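Long-range contact in phospho-2-dehydro-3-deoxyheptonate aldolase (PDB 3TQK), which probably catalyses the condensation of phosphoenolpyruvate with D-erythrose 4-phosphate to give 3-deoxy-D-arabino-heptulosonate 7-phosphate, the first step of chorismate biosynthesis: residues 256-268 with 289-301. Residues are numbered along the deposited sequence; the frame is centred on the assembly and turned at random.
With MN (manganese (II) ion), chain B.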
loop_
_atom_site.group_PDB
_atom_site.type_symbol
_atom_site.label_atom_id
_atom_site.label_comp_id
_atom_site.label_asym_id
_atom_site.label_seq_id
_atom_site.Cartn_x
_atom_site.Cartn_y
_atom_site.Cartn_z
ATOM N N ILE A 256 7.846 11.685 18.759
ATOM C CA ILE A 256 8.513 10.404 18.535
ATOM C C ILE A 256 9.994 10.635 18.784
ATOM O O ILE A 256 10.587 11.548 18.214
ATOM C CB ILE A 256 8.293 9.877 17.095
ATOM C CG1 ILE A 256 6.808 9.555 16.859
ATOM C CG2 ILE A 256 9.207 8.666 16.815
ATOM C CD1 ILE A 256 6.201 8.453 17.787
ATOM N N ASN A 257 10.586 9.800 19.628
ATOM C CA ASN A 257 11.959 10.006 20.091
ATOM C C ASN A 257 12.957 8.974 19.583
ATOM O O ASN A 257 14.120 8.994 19.993
ATOM C CB ASN A 257 11.972 10.025 21.610
ATOM C CG ASN A 257 11.069 11.102 22.179
ATOM O OD1 ASN A 257 10.175 10.816 22.972
ATOM N ND2 ASN A 257 11.277 12.341 21.748
ATOM N N THR A 258 12.515 8.092 18.689
ATOM C CA THR A 258 13.400 7.109 18.067
ATOM C C THR A 258 14.340 7.803 17.099
ATOM O O THR A 258 14.054 8.909 16.632
ATOM C CB THR A 258 12.623 6.016 17.322
ATOM O OG1 THR A 258 11.815 6.594 16.279
ATOM C CG2 THR A 258 11.746 5.240 18.297
ATOM N N LYS A 259 15.464 7.156 16.805
ATOM C CA LYS A 259 16.501 7.774 15.969
ATOM C C LYS A 259 16.369 7.385 14.489
ATOM O O LYS A 259 15.419 6.706 14.101
ATOM C CB LYS A 259 17.900 7.427 16.495
ATOM C CG LYS A 259 18.113 7.655 17.979
ATOM C CD LYS A 259 18.020 9.093 18.400
ATOM C CE LYS A 259 18.635 9.242 19.791
ATOM N NZ LYS A 259 18.786 10.649 20.177
ATOM N N VAL A 260 17.340 7.817 13.684
ATOM C CA VAL A 260 17.289 7.708 12.226
ATOM C C VAL A 260 18.223 6.621 11.714
ATOM O O VAL A 260 19.364 6.513 12.164
ATOM C CB VAL A 260 17.715 9.051 11.579
ATOM C CG1 VAL A 260 17.856 8.919 10.081
ATOM C CG2 VAL A 260 16.718 10.157 11.932
HETATM N N MSE A 261 17.727 5.824 10.776
HETATM C CA MSE A 261 18.540 4.895 10.004
HETATM C C MSE A 261 18.715 5.438 8.580
HETATM O O MSE A 261 17.775 6.010 8.014
HETATM C CB MSE A 261 17.872 3.517 9.951
HETATM C CG MSE A 261 18.527 2.535 8.963
HETATM SE SE MSE A 261 17.714 0.769 9.000
HETATM C CE MSE A 261 18.222 0.191 10.813
ATOM N N ILE A 262 19.897 5.236 7.991
ATOM C CA ILE A 262 20.149 5.678 6.620
ATOM C C ILE A 262 20.533 4.514 5.694
ATOM O O ILE A 262 21.461 3.766 5.961
ATOM C CB ILE A 262 21.232 6.777 6.568
ATOM C CG1 ILE A 262 20.909 7.886 7.576
ATOM C CG2 ILE A 262 21.336 7.359 5.152
ATOM C CD1 ILE A 262 21.883 9.029 7.596
ATOM N N ASP A 263 19.806 4.377 4.596
ATOM C CA ASP A 263 20.127 3.393 3.563
ATOM C C ASP A 263 21.275 3.951 2.743
ATOM O O ASP A 263 21.136 5.023 2.173
ATOM C CB ASP A 263 18.901 3.166 2.674
ATOM C CG ASP A 263 19.033 1.935 1.765
ATOM O OD1 ASP A 263 20.167 1.458 1.537
ATOM O OD2 ASP A 263 17.984 1.450 1.270
ATOM N N CYS A 264 22.413 3.259 2.696
ATOM C CA CYS A 264 23.514 3.699 1.836
ATOM C C CYS A 264 23.255 3.412 0.350
ATOM O O CYS A 264 23.961 3.944 -0.513
ATOM C CB CYS A 264 24.830 3.022 2.224
ATOM S SG CYS A 264 25.320 3.292 3.916
ATOM N N SER A 265 22.266 2.567 0.065
ATOM C CA SER A 265 21.999 2.087 -1.288
ATOM C C SER A 265 20.740 2.739 -1.879
ATOM O O SER A 265 20.316 3.807 -1.435
ATOM C CB SER A 265 21.853 0.558 -1.255
ATOM O OG SER A 265 22.007 -0.001 -2.541
ATOM N N HIS A 266 20.158 2.084 -2.882
ATOM C CA HIS A 266 18.948 2.560 -3.576
ATOM C C HIS A 266 19.040 4.040 -3.957
ATOM O O HIS A 266 19.977 4.432 -4.647
ATOM C CB HIS A 266 17.697 2.212 -2.760
ATOM C CG HIS A 266 17.601 0.755 -2.441
ATOM N ND1 HIS A 266 17.885 0.249 -1.190
ATOM C CD2 HIS A 266 17.322 -0.313 -3.227
ATOM C CE1 HIS A 266 17.750 -1.067 -1.212
ATOM N NE2 HIS A 266 17.422 -1.433 -2.440
ATOM N N GLY A 267 18.095 4.857 -3.506
ATOM C CA GLY A 267 18.077 6.267 -3.895
ATOM C C GLY A 267 19.273 7.090 -3.441
ATOM O O GLY A 267 19.611 8.096 -4.075
ATOM N N ASN A 268 19.919 6.691 -2.348
ATOM C CA ASN A 268 21.052 7.474 -1.829
ATOM C C ASN A 268 22.358 7.232 -2.596
ATOM O O ASN A 268 23.142 8.161 -2.803
ATOM C CB ASN A 268 21.243 7.241 -0.321
ATOM C CG ASN A 268 20.327 8.106 0.526
ATOM O OD1 ASN A 268 19.914 7.721 1.622
ATOM N ND2 ASN A 268 20.014 9.280 0.026
ATOM N N HIS A 289 29.881 12.875 15.688
ATOM C CA HIS A 289 29.561 14.131 16.383
ATOM C C HIS A 289 28.100 14.284 16.836
ATOM O O HIS A 289 27.730 15.307 17.420
ATOM C CB HIS A 289 29.965 15.305 15.492
ATOM C CG HIS A 289 31.445 15.402 15.272
ATOM N ND1 HIS A 289 32.024 15.276 14.026
ATOM C CD2 HIS A 289 32.465 15.595 16.144
ATOM C CE1 HIS A 289 33.336 15.402 14.139
ATOM N NE2 HIS A 289 33.629 15.593 15.414
ATOM N N SER A 290 27.285 13.264 16.585
ATOM C CA SER A 290 25.875 13.284 16.930
ATOM C C SER A 290 25.369 11.846 17.085
ATOM O O SER A 290 25.831 10.943 16.395
ATOM C CB SER A 290 25.096 14.022 15.842
ATOM O OG SER A 290 23.700 13.852 15.979
ATOM N N ASN A 291 24.432 11.645 18.009
ATOM C CA ASN A 291 23.839 10.342 18.242
ATOM C C ASN A 291 22.495 10.207 17.500
ATOM O O ASN A 291 21.728 9.298 17.792
ATOM C CB ASN A 291 23.661 10.087 19.757
ATOM C CG ASN A 291 24.987 9.724 20.471
ATOM O OD1 ASN A 291 26.038 10.271 20.169
ATOM N ND2 ASN A 291 24.917 8.812 21.433
ATOM N N ASP A 292 22.222 11.097 16.542
ATOM C CA ASP A 292 20.950 11.079 15.792
ATOM C C ASP A 292 20.795 9.886 14.847
ATOM O O ASP A 292 19.685 9.376 14.672
ATOM C CB ASP A 292 20.779 12.354 14.954
ATOM C CG ASP A 292 20.512 13.598 15.799
ATOM O OD1 ASP A 292 20.009 13.488 16.935
ATOM O OD2 ASP A 292 20.778 14.700 15.291
ATOM N N ILE A 293 21.892 9.497 14.197
ATOM C CA ILE A 293 21.904 8.334 13.319
ATOM C C ILE A 293 22.234 7.134 14.186
ATOM O O ILE A 293 23.256 7.133 14.875
ATOM C CB ILE A 293 22.953 8.468 12.191
ATOM C CG1 ILE A 293 22.674 9.704 11.321
ATOM C CG2 ILE A 293 22.963 7.215 11.324
ATOM C CD1 ILE A 293 23.838 10.124 10.380
ATOM N N PHE A 294 21.357 6.133 14.186
ATOM C CA PHE A 294 21.615 4.886 14.916
ATOM C C PHE A 294 22.014 3.722 14.035
ATOM O O PHE A 294 22.575 2.741 14.537
ATOM C CB PHE A 294 20.402 4.457 15.747
ATOM C CG PHE A 294 19.337 3.722 14.964
ATOM C CD1 PHE A 294 19.420 2.351 14.759
ATOM C CD2 PHE A 294 18.231 4.402 14.465
ATOM C CE1 PHE A 294 18.444 1.676 14.063
ATOM C CE2 PHE A 294 17.239 3.730 13.759
ATOM C CZ PHE A 294 17.353 2.360 13.557
ATOM N N GLY A 295 21.706 3.799 12.741
ATOM C CA GLY A 295 21.852 2.640 11.857
ATOM C C GLY A 295 22.029 2.977 10.387
ATOM O O GLY A 295 21.741 4.095 9.950
ATOM N N VAL A 296 22.546 1.999 9.642
ATOM C CA VAL A 296 22.657 2.087 8.196
ATOM C C VAL A 296 22.210 0.777 7.551
ATOM O O VAL A 296 22.098 -0.254 8.225
ATOM C CB VAL A 296 24.093 2.435 7.759
ATOM C CG1 VAL A 296 24.495 3.795 8.310
ATOM C CG2 VAL A 296 25.088 1.351 8.207
HETATM N N MSE A 297 21.917 0.839 6.254
HETATM C CA MSE A 297 21.687 -0.361 5.446
HETATM C C MSE A 297 22.729 -0.408 4.353
HETATM O O MSE A 297 23.043 0.614 3.756
HETATM C CB MSE A 297 20.315 -0.349 4.791
HETATM C CG MSE A 297 19.183 0.129 5.684
HETATM SE SE MSE A 297 17.441 -0.327 4.916
HETATM C CE MSE A 297 17.634 -2.280 4.888
ATOM N N ILE A 298 23.262 -1.599 4.101
ATOM C CA ILE A 298 24.228 -1.820 3.039
ATOM C C ILE A 298 23.753 -3.002 2.212
ATOM O O ILE A 298 23.325 -4.012 2.769
ATOM C CB ILE A 298 25.596 -2.191 3.613
ATOM C CG1 ILE A 298 26.145 -1.064 4.480
ATOM C CG2 ILE A 298 26.573 -2.553 2.486
ATOM C CD1 ILE A 298 27.324 -1.497 5.315
ATOM N N GLU A 299 23.815 -2.875 0.889
ATOM C CA GLU A 299 23.482 -3.984 -0.005
ATOM C C GLU A 299 24.780 -4.664 -0.417
ATOM O O GLU A 299 25.632 -4.062 -1.067
ATOM C CB GLU A 299 22.643 -3.517 -1.212
ATOM C CG GLU A 299 21.147 -3.368 -0.875
ATOM C CD GLU A 299 20.256 -3.038 -2.078
ATOM O OE1 GLU A 299 20.619 -2.165 -2.903
ATOM O OE2 GLU A 299 19.166 -3.646 -2.178
ATOM N N SER A 300 24.931 -5.913 0.012
ATOM C CA SER A 300 26.206 -6.614 -0.034
ATOM C C SER A 300 26.013 -8.071 -0.444
ATOM O O SER A 300 25.000 -8.684 -0.109
ATOM C CB SER A 300 26.852 -6.545 1.358
ATOM O OG SER A 300 27.908 -7.480 1.511
ATOM N N ASN A 301 26.988 -8.632 -1.151
ATOM C CA ASN A 301 26.925 -10.051 -1.552
ATOM C C ASN A 301 28.335 -10.630 -1.685
ATOM O O ASN A 301 29.312 -9.964 -1.350
ATOM C CB ASN A 301 26.131 -10.205 -2.867
ATOM C CG ASN A 301 25.236 -11.461 -2.892
ATOM O OD1 ASN A 301 25.598 -12.531 -2.382
ATOM N ND2 ASN A 301 24.063 -11.325 -3.507
HETATM MN MN MN B . 17.563 -3.448 -3.408
HETATM O O HOH W 1 21.068 12.194 19.314
HETATM O O HOH W 2 19.998 -0.141 -4.869
#
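His266 and Glu299 meet at a manganese ion just beyond the C-terminal ends of strands 260-263 and 293-299, the seventh and eighth strands of a TIM barrel, an instance of the rule that such barrels carry their active sites at that end. The two strands run parallel, joined by helix 276-289. Their register slips by one residue at a beta bulge: Val260 pairs with Ile293 but Met261 with Gly295, making Phe294 the extra residue, its N hydrogen-bonded to Val260 O.

Inside the barrel, the side chain of Met261, like Met297 a selenomethionine, leaves the backbone extended and bends only at its end (chi3 -66°), which brings Met261 CE to 3.6 Å from Phe294 CE1, while Met261 SE lies across the Met297 chain, 3.7 Å from Met297 CG. On the outer face, facing helix 276-289, the branch ends of Ile262 and Ile293 touch, CD1 to CD1.

Towards the metal the packing turns polar. Asp263 is a second-shell residue: its OD2 accepts a hydrogen bond from His266 ND1 on the syn side at 2.7 Å, nearly in the ring plane, helping to fix the ring's rotation, with His266 NE2 bound to manganese at 2.2 Å. Lys183 forms a salt bridge with the same OD2; Cys58 and Asp322 complete the protein ligands. Glu299, extended beyond CG, crosses the imidazole at about a right angle, its carboxylate turned 51° from the ring. Glu299 OE2 binds manganese at 2.0 Å, whereas Glu299 OE1, over one ring face, accepts from Ser265 OG at 2.6 Å on its anti side and from a water that also accepts from the backbone N-H of His266.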